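Local coordinates for galactose mutarotase related enzyme (Lactobacillus casei, PDB 3Q1N), which probably binds carbohydrate and may act as a sugar isomerase of the aldose 1-epimerase kind, interconverting anomers, at residues A139-L150 against K248-G259; S168-P179 against G205-I215. One frame throughout, in Å; residues are numbered along the deposited sequence. Where two conformers were deposited one is given.

Contact 1 (A139-L150 against K248-G259); sequences ALGFHPAFNVGL and KAPFIAVEPFDG. With EDO (1,2-ethanediol), chain J; EDO (1,2-ethanediol), chain I; EDO (1,2-ethanediol), chain N.
His143 and Glu255 lie side by side where two antiparallel strands run past each other, the carboxylate stacked on the imidazole with planes 29° apart. Glu255 OE2 sits over one face of the ring, 3.1 Å from His143 CE1, so the two do not hydrogen-bond. Their polar ends turn instead to one ethanediol: His143 NE2 donates to its O2 at 2.7 Å, nearly straight and at the ring edge, and its O1 donates to Glu255 OE1. A chi1 of -163° sets His143 CG anti to the backbone N, and the ring comes alongside the carboxylate. In aldose 1-epimerases a histidine and a glutamate serve as catalytic acid and base, and this pair is consistent with that site. Backbone bonds pair Leu140 with Asp258 and Phe146 with Ile252 in both directions. Pro256 has no N-H to give, and its O accepts from Phe142 N at 3.0 Å. Pro250 O takes Val148 N and a water that also donates to Asn147 OD1; Asn147 ND2 donates to Glu32 O. Val254 N reaches Pro144 O at 3.2 Å, while Val254 O is buried without a partner. Strand 238-242 flanks 251-258, strand 48-49 pairs with 136-147, and Leu231 and Leu289 of the larger sheet pack on Pro256.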
# COMPACT_ATOMS: atom_id res chain seq x y z
N ALA A 139 1.12 -11.35 -4.02
CA ALA A 139 1.24 -10.32 -3.00
C ALA A 139 0.16 -9.27 -3.21
O ALA A 139 -0.31 -9.06 -4.33
CB ALA A 139 2.66 -9.64 -3.03
N LEU A 140 -0.24 -8.60 -2.14
CA LEU A 140 -1.24 -7.52 -2.23
C LEU A 140 -0.81 -6.39 -1.32
O LEU A 140 -0.50 -6.60 -0.15
CB LEU A 140 -2.63 -8.02 -1.80
CG LEU A 140 -3.77 -6.98 -1.93
CD1 LEU A 140 -3.86 -6.02 -0.78
CD2 LEU A 140 -3.64 -6.21 -3.21
N GLY A 141 -0.76 -5.18 -1.86
CA GLY A 141 -0.47 -3.99 -1.04
C GLY A 141 -1.34 -2.81 -1.44
O GLY A 141 -2.02 -2.82 -2.48
N PHE A 142 -1.34 -1.80 -0.58
CA PHE A 142 -2.08 -0.54 -0.79
C PHE A 142 -1.05 0.59 -0.52
O PHE A 142 -0.31 0.53 0.47
CB PHE A 142 -3.25 -0.55 0.19
CG PHE A 142 -4.06 0.74 0.27
CD1 PHE A 142 -4.46 1.45 -0.85
CD2 PHE A 142 -4.45 1.19 1.49
CE1 PHE A 142 -5.20 2.60 -0.73
CE2 PHE A 142 -5.20 2.31 1.63
CZ PHE A 142 -5.58 3.02 0.54
N HIS A 143 -1.00 1.60 -1.38
CA HIS A 143 0.08 2.59 -1.48
C HIS A 143 -0.42 4.05 -1.34
O HIS A 143 -0.12 4.89 -2.18
CB HIS A 143 0.73 2.34 -2.88
CG HIS A 143 2.10 2.94 -3.09
ND1 HIS A 143 2.35 4.29 -3.10
CD2 HIS A 143 3.27 2.35 -3.43
CE1 HIS A 143 3.62 4.52 -3.39
NE2 HIS A 143 4.20 3.35 -3.62
N PRO A 144 -1.13 4.40 -0.25
CA PRO A 144 -1.66 5.77 -0.14
C PRO A 144 -0.59 6.77 0.23
O PRO A 144 0.20 6.51 1.13
CB PRO A 144 -2.67 5.65 0.99
CG PRO A 144 -2.21 4.52 1.81
CD PRO A 144 -1.71 3.54 0.79
N ALA A 145 -0.60 7.91 -0.41
CA ALA A 145 0.27 9.04 -0.06
C ALA A 145 -0.62 10.06 0.66
O ALA A 145 -1.68 10.44 0.18
CB ALA A 145 0.85 9.66 -1.29
N PHE A 146 -0.17 10.48 1.83
CA PHE A 146 -0.87 11.41 2.69
C PHE A 146 -0.22 12.76 2.72
O PHE A 146 1.01 12.88 2.87
CB PHE A 146 -0.90 10.87 4.12
CG PHE A 146 -1.69 9.59 4.24
CD1 PHE A 146 -3.08 9.62 4.13
CD2 PHE A 146 -1.05 8.38 4.38
CE1 PHE A 146 -3.82 8.45 4.22
CE2 PHE A 146 -1.79 7.20 4.46
CZ PHE A 146 -3.16 7.23 4.38
N ASN A 147 -1.03 13.79 2.58
CA ASN A 147 -0.51 15.17 2.68
C ASN A 147 0.09 15.41 4.08
O ASN A 147 -0.47 14.94 5.09
CB ASN A 147 -1.61 16.17 2.41
CG ASN A 147 -2.10 16.08 0.99
OD1 ASN A 147 -1.31 16.19 0.06
ND2 ASN A 147 -3.40 15.81 0.81
N VAL A 148 1.23 16.13 4.11
CA VAL A 148 1.89 16.57 5.35
C VAL A 148 2.39 18.00 5.23
O VAL A 148 2.65 18.48 4.15
CB VAL A 148 3.09 15.64 5.75
CG1 VAL A 148 2.59 14.20 6.00
CG2 VAL A 148 4.20 15.66 4.69
N GLY A 149 2.46 18.68 6.38
CA GLY A 149 3.02 20.00 6.43
C GLY A 149 4.54 20.00 6.38
O GLY A 149 5.20 19.11 6.89
N LEU A 150 5.06 21.05 5.76
CA LEU A 150 6.48 21.26 5.66
C LEU A 150 6.96 22.53 6.39
O LEU A 150 6.22 23.52 6.54
CB LEU A 150 6.85 21.35 4.20
CG LEU A 150 6.54 20.20 3.26
CD1 LEU A 150 7.16 20.53 1.90
CD2 LEU A 150 7.03 18.87 3.84
N LYS A 248 11.55 17.47 -2.15
CA LYS A 248 10.86 18.03 -1.00
C LYS A 248 9.32 17.89 -1.20
O LYS A 248 8.60 18.90 -1.21
CB LYS A 248 11.27 19.50 -0.81
CG LYS A 248 12.81 19.76 -0.84
CD LYS A 248 13.36 20.35 0.46
CE LYS A 248 14.62 21.24 0.20
NZ LYS A 248 14.45 22.75 0.33
N ALA A 249 8.83 16.66 -1.34
CA ALA A 249 7.42 16.45 -1.56
C ALA A 249 6.66 16.73 -0.26
O ALA A 249 7.12 16.34 0.80
CB ALA A 249 7.14 15.03 -2.02
N PRO A 250 5.50 17.40 -0.36
CA PRO A 250 4.65 17.68 0.81
C PRO A 250 3.71 16.51 1.10
O PRO A 250 2.51 16.71 1.35
CB PRO A 250 3.88 18.93 0.35
CG PRO A 250 3.72 18.68 -1.13
CD PRO A 250 4.98 18.05 -1.59
N PHE A 251 4.24 15.31 1.00
CA PHE A 251 3.49 14.07 1.36
C PHE A 251 4.40 12.97 1.86
O PHE A 251 5.58 12.96 1.58
CB PHE A 251 2.60 13.59 0.20
CG PHE A 251 3.33 12.88 -0.94
CD1 PHE A 251 3.75 11.55 -0.85
CD2 PHE A 251 3.56 13.55 -2.14
CE1 PHE A 251 4.39 10.90 -1.93
CE2 PHE A 251 4.18 12.90 -3.22
CZ PHE A 251 4.61 11.61 -3.11
N ILE A 252 3.81 12.05 2.62
CA ILE A 252 4.46 10.82 3.05
C ILE A 252 3.46 9.72 2.83
O ILE A 252 2.28 9.88 3.20
CB ILE A 252 4.88 10.89 4.54
CG1 ILE A 252 5.91 12.00 4.75
CG2 ILE A 252 5.49 9.50 4.98
CD1 ILE A 252 6.17 12.29 6.24
N ALA A 253 3.90 8.65 2.13
CA ALA A 253 3.11 7.46 1.95
C ALA A 253 3.36 6.47 3.08
O ALA A 253 4.49 6.27 3.53
CB ALA A 253 3.40 6.80 0.56
N VAL A 254 2.27 5.82 3.52
CA VAL A 254 2.32 4.83 4.60
C VAL A 254 1.49 3.69 4.07
O VAL A 254 0.27 3.82 3.92
CB VAL A 254 1.79 5.39 5.95
CG1 VAL A 254 2.04 4.32 7.06
CG2 VAL A 254 2.50 6.74 6.31
N GLU A 255 2.17 2.58 3.73
CA GLU A 255 1.69 1.62 2.78
C GLU A 255 1.56 0.22 3.36
O GLU A 255 2.57 -0.45 3.62
CB GLU A 255 2.64 1.59 1.58
CG GLU A 255 3.05 2.98 1.01
CD GLU A 255 4.18 2.89 0.01
OE1 GLU A 255 4.67 1.76 -0.25
OE2 GLU A 255 4.62 3.94 -0.52
N PRO A 256 0.32 -0.24 3.60
CA PRO A 256 0.17 -1.59 4.10
C PRO A 256 0.58 -2.62 3.04
O PRO A 256 0.07 -2.57 1.92
CB PRO A 256 -1.33 -1.67 4.44
CG PRO A 256 -1.77 -0.25 4.67
CD PRO A 256 -0.96 0.52 3.65
N PHE A 257 1.45 -3.56 3.42
CA PHE A 257 2.00 -4.60 2.51
C PHE A 257 1.67 -6.00 3.02
O PHE A 257 2.07 -6.39 4.15
CB PHE A 257 3.54 -4.54 2.42
CG PHE A 257 4.14 -3.50 1.45
CD1 PHE A 257 3.41 -2.49 0.86
CD2 PHE A 257 5.49 -3.55 1.21
CE1 PHE A 257 4.03 -1.56 0.01
CE2 PHE A 257 6.09 -2.64 0.37
CZ PHE A 257 5.39 -1.65 -0.22
N ASP A 258 0.96 -6.77 2.19
CA ASP A 258 0.89 -8.25 2.35
C ASP A 258 1.78 -8.89 1.27
O ASP A 258 1.29 -9.55 0.37
CB ASP A 258 -0.56 -8.73 2.26
CG ASP A 258 -0.71 -10.21 2.59
OD1 ASP A 258 0.17 -10.78 3.29
OD2 ASP A 258 -1.74 -10.79 2.16
N GLY A 259 3.09 -8.67 1.40
CA GLY A 259 4.08 -9.08 0.44
C GLY A 259 5.23 -8.11 0.51
O GLY A 259 5.26 -7.21 1.36
C1 EDO J . 7.31 2.71 -2.08
O1 EDO J . 6.57 1.47 -2.16
C2 EDO J . 7.84 3.17 -3.42
O2 EDO J . 6.77 3.38 -4.38
C1 EDO I . -2.72 13.16 6.85
O1 EDO I . -3.47 14.33 7.19
C2 EDO I . -1.61 12.94 7.87
O2 EDO I . -0.70 14.05 7.85
C1 EDO N . 0.28 -12.95 6.06
O1 EDO N . 0.99 -13.06 4.81
C2 EDO N . -0.96 -13.81 6.02
O2 EDO N . -2.01 -13.09 5.39
O HOH W 1 0.44 18.36 0.22

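Contact 2 (S168-P179 against G205-I215); sequences SPLQRFGIGPVP and GGLVILANSEI
Arg172 reaches across to Val208 and the carbonyl of Leu207, and with Leu207 and Asn212 it accounts for much of the surface buried here. Its chain leaves with CG between the backbone N and carbonyl carbon (chi1 71°) and bends at chi3, which lays the guanidinium over Val208: Val208 CG2 stands above one face, 3.6 Å from Arg172 NH2. The same NH2 donates to Leu207 O at 2.9 Å, a bent bond (137° at the hydrogen) arriving from above the carbonyl plane. A water at the guanidinium edge accepts from Arg172 NE and from Ile209 N, and donates to Phe173 O and Leu207 O, bridging the two backbones beside the guanidinium.

Leu207 covers the apolar end. Leu207 CD2 touches Ile175 CD1 at 3.8 Å and also Pro179 CA and CB, with Val178 CG2 beside it.

At the other end the Asn212 amide grips the backbone of Pro169 and Gln171. Asn212 OD1 takes Gln171 N on a lone pair at 2.9 Å, and Asn212 ND2 donates to Pro169 O at 3.0 Å, nearly in its own amide plane. These two bonds fix the rotation of the amide. An alanine here would remove both, and Gln171 N and Pro169 O would probably be left without these mates and the 168-170 segment less firmly held. Between the ends, Ala211 N to Gln171 O and Phe173 N to Ile209 O flank the single bridge of Arg172 with Leu210.

With so little strand pairing, the junction relies on side chains and water to satisfy backbone groups: the Asn212 amide, the Arg172 guanidinium and a water take up backbone N-H and C=O groups beside the two backbone bonds, with apolar packing alongside.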
# COMPACT_ATOMS: atom_id res chain seq x y z
N SER A 168 9.39 -5.97 20.08
CA SER A 168 10.85 -5.93 19.95
C SER A 168 11.19 -4.63 19.21
O SER A 168 10.28 -3.98 18.70
CB SER A 168 11.37 -7.18 19.21
OG SER A 168 11.02 -7.20 17.83
N PRO A 169 12.47 -4.22 19.18
CA PRO A 169 12.79 -2.97 18.54
C PRO A 169 12.32 -2.92 17.09
O PRO A 169 12.26 -3.95 16.45
CB PRO A 169 14.30 -2.92 18.61
CG PRO A 169 14.64 -3.68 19.87
CD PRO A 169 13.64 -4.79 19.89
N LEU A 170 11.99 -1.72 16.62
CA LEU A 170 11.57 -1.52 15.24
C LEU A 170 12.67 -1.95 14.28
O LEU A 170 13.82 -1.56 14.49
CB LEU A 170 11.29 -0.04 14.97
CG LEU A 170 9.88 0.50 15.18
CD1 LEU A 170 9.90 2.06 15.06
CD2 LEU A 170 8.87 -0.15 14.23
N GLN A 171 12.32 -2.73 13.25
CA GLN A 171 13.28 -3.19 12.25
C GLN A 171 12.72 -2.93 10.85
O GLN A 171 11.48 -2.88 10.66
CB GLN A 171 13.59 -4.69 12.46
CG GLN A 171 14.30 -5.02 13.81
CD GLN A 171 15.77 -4.64 13.81
OE1 GLN A 171 16.61 -5.34 13.22
NE2 GLN A 171 16.11 -3.54 14.50
N ARG A 172 13.63 -2.73 9.89
CA ARG A 172 13.26 -2.61 8.49
C ARG A 172 13.98 -3.65 7.65
O ARG A 172 15.07 -4.14 8.02
CB ARG A 172 13.62 -1.24 7.94
CG ARG A 172 15.09 -1.04 7.78
CD ARG A 172 15.44 0.32 7.41
NE ARG A 172 15.08 0.65 6.03
CZ ARG A 172 15.56 1.71 5.39
NH1 ARG A 172 16.44 2.51 6.00
NH2 ARG A 172 15.20 1.97 4.14
N PHE A 173 13.38 -4.00 6.54
CA PHE A 173 14.04 -4.82 5.54
C PHE A 173 15.15 -4.01 4.87
O PHE A 173 14.94 -2.91 4.41
CB PHE A 173 13.08 -5.33 4.49
CG PHE A 173 12.18 -6.38 4.99
CD1 PHE A 173 12.63 -7.71 5.01
CD2 PHE A 173 10.96 -6.10 5.52
CE1 PHE A 173 11.83 -8.73 5.48
CE2 PHE A 173 10.17 -7.11 6.03
CZ PHE A 173 10.60 -8.43 6.00
N GLY A 174 16.35 -4.55 4.85
CA GLY A 174 17.42 -3.88 4.15
C GLY A 174 17.14 -3.72 2.65
O GLY A 174 16.58 -4.60 2.01
N ILE A 175 17.54 -2.56 2.12
CA ILE A 175 17.33 -2.20 0.71
C ILE A 175 18.66 -2.16 -0.07
O ILE A 175 19.68 -1.65 0.42
CB ILE A 175 16.67 -0.81 0.60
CG1 ILE A 175 15.35 -0.81 1.37
CG2 ILE A 175 16.48 -0.42 -0.89
CD1 ILE A 175 14.34 -1.87 0.99
N GLY A 176 18.65 -2.70 -1.28
CA GLY A 176 19.79 -2.62 -2.18
C GLY A 176 19.62 -3.53 -3.39
O GLY A 176 19.32 -4.73 -3.22
N PRO A 177 19.73 -2.99 -4.62
CA PRO A 177 19.67 -1.59 -5.03
C PRO A 177 18.25 -1.08 -4.92
O PRO A 177 17.32 -1.82 -5.21
CB PRO A 177 20.01 -1.66 -6.52
CG PRO A 177 19.52 -2.95 -6.94
CD PRO A 177 19.58 -3.88 -5.77
N VAL A 178 18.08 0.15 -4.47
CA VAL A 178 16.74 0.70 -4.31
C VAL A 178 15.98 0.55 -5.64
O VAL A 178 16.55 0.79 -6.72
CB VAL A 178 16.79 2.16 -3.78
CG1 VAL A 178 17.52 3.10 -4.76
CG2 VAL A 178 15.40 2.67 -3.46
N PRO A 179 14.70 0.11 -5.58
CA PRO A 179 13.83 -0.24 -4.44
C PRO A 179 13.73 -1.76 -4.13
O PRO A 179 12.76 -2.21 -3.55
CB PRO A 179 12.46 0.29 -4.91
CG PRO A 179 12.49 -0.03 -6.43
CD PRO A 179 13.95 -0.01 -6.85
N GLY A 205 17.10 7.48 1.36
CA GLY A 205 17.70 6.21 0.97
C GLY A 205 16.73 5.17 0.44
O GLY A 205 17.10 4.00 0.23
N GLY A 206 15.47 5.57 0.27
CA GLY A 206 14.47 4.67 -0.27
C GLY A 206 13.45 4.25 0.73
O GLY A 206 13.50 4.61 1.93
N LEU A 207 12.49 3.48 0.23
CA LEU A 207 11.39 2.97 1.03
C LEU A 207 11.87 2.26 2.33
O LEU A 207 12.90 1.56 2.34
CB LEU A 207 10.56 2.01 0.17
CG LEU A 207 11.10 0.62 -0.19
CD1 LEU A 207 10.00 -0.15 -0.90
CD2 LEU A 207 12.39 0.67 -1.06
N VAL A 208 11.16 2.52 3.44
CA VAL A 208 11.40 1.92 4.74
C VAL A 208 10.29 0.91 5.04
O VAL A 208 9.15 1.26 5.34
CB VAL A 208 11.45 3.01 5.86
CG1 VAL A 208 11.66 2.37 7.27
CG2 VAL A 208 12.58 4.04 5.56
N ILE A 209 10.62 -0.37 4.90
CA ILE A 209 9.64 -1.44 5.08
C ILE A 209 9.74 -2.02 6.50
O ILE A 209 10.66 -2.76 6.78
CB ILE A 209 9.84 -2.60 4.07
CG1 ILE A 209 9.99 -2.07 2.66
CG2 ILE A 209 8.67 -3.59 4.19
CD1 ILE A 209 10.44 -3.16 1.63
N LEU A 210 8.81 -1.67 7.37
CA LEU A 210 8.83 -2.17 8.75
C LEU A 210 8.51 -3.66 8.79
O LEU A 210 7.50 -4.12 8.21
CB LEU A 210 7.81 -1.43 9.64
CG LEU A 210 7.97 0.09 9.70
CD1 LEU A 210 6.89 0.66 10.64
CD2 LEU A 210 9.34 0.50 10.19
N ALA A 211 9.37 -4.39 9.47
CA ALA A 211 9.32 -5.84 9.55
C ALA A 211 8.49 -6.36 10.71
O ALA A 211 8.23 -7.57 10.77
CB ALA A 211 10.73 -6.39 9.63
N ASN A 212 8.07 -5.48 11.63
CA ASN A 212 7.41 -5.91 12.87
C ASN A 212 5.94 -6.21 12.64
O ASN A 212 5.08 -5.32 12.69
CB ASN A 212 7.62 -4.86 13.99
CG ASN A 212 9.06 -4.48 14.18
OD1 ASN A 212 9.62 -3.78 13.36
ND2 ASN A 212 9.66 -4.86 15.32
N SER A 213 5.61 -7.48 12.40
CA SER A 213 4.25 -7.84 11.96
C SER A 213 3.18 -7.75 13.02
O SER A 213 1.99 -7.78 12.71
CB SER A 213 4.25 -9.24 11.35
OG SER A 213 5.15 -9.28 10.27
N GLU A 214 3.59 -7.64 14.28
CA GLU A 214 2.65 -7.55 15.37
C GLU A 214 1.92 -6.20 15.47
O GLU A 214 0.96 -6.08 16.26
CB GLU A 214 3.36 -7.80 16.69
CG GLU A 214 4.36 -6.69 17.14
CD GLU A 214 5.80 -6.95 16.70
OE1 GLU A 214 6.04 -7.59 15.63
OE2 GLU A 214 6.72 -6.47 17.43
N ILE A 215 2.39 -5.20 14.74
CA ILE A 215 1.76 -3.87 14.80
C ILE A 215 0.30 -3.89 14.40
O ILE A 215 -0.09 -4.49 13.39
CB ILE A 215 2.53 -2.83 13.91
CG1 ILE A 215 3.95 -2.65 14.47
CG2 ILE A 215 1.75 -1.46 13.87
CD1 ILE A 215 4.91 -1.89 13.49
O HOH W 2 13.35 -0.83 4.23
O HOH W 3 15.66 5.01 3.40

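In the fold
Contact 2 is nested within the chain excursion closed by contact 1, and the two meet the same sheet. Strand 238-242 lies between them: it pairs with 251-258 on one side and with 208-210 on the other, so that 171-175, bridged to 208-210, and its own partner 184-187 lie farther out. The contact centres are about 14 Å apart and their nearest atoms about 4 Å, without touching. Contact 1, centred about 7 Å from the chain's centre, carries the probable active site; contact 2 is peripheral, about 14 Å from it. Nitrates lie about 3 Å, nearest atoms, from the His143 and Pro179 side chains, probably crystallisation components, though such ions often mark pockets.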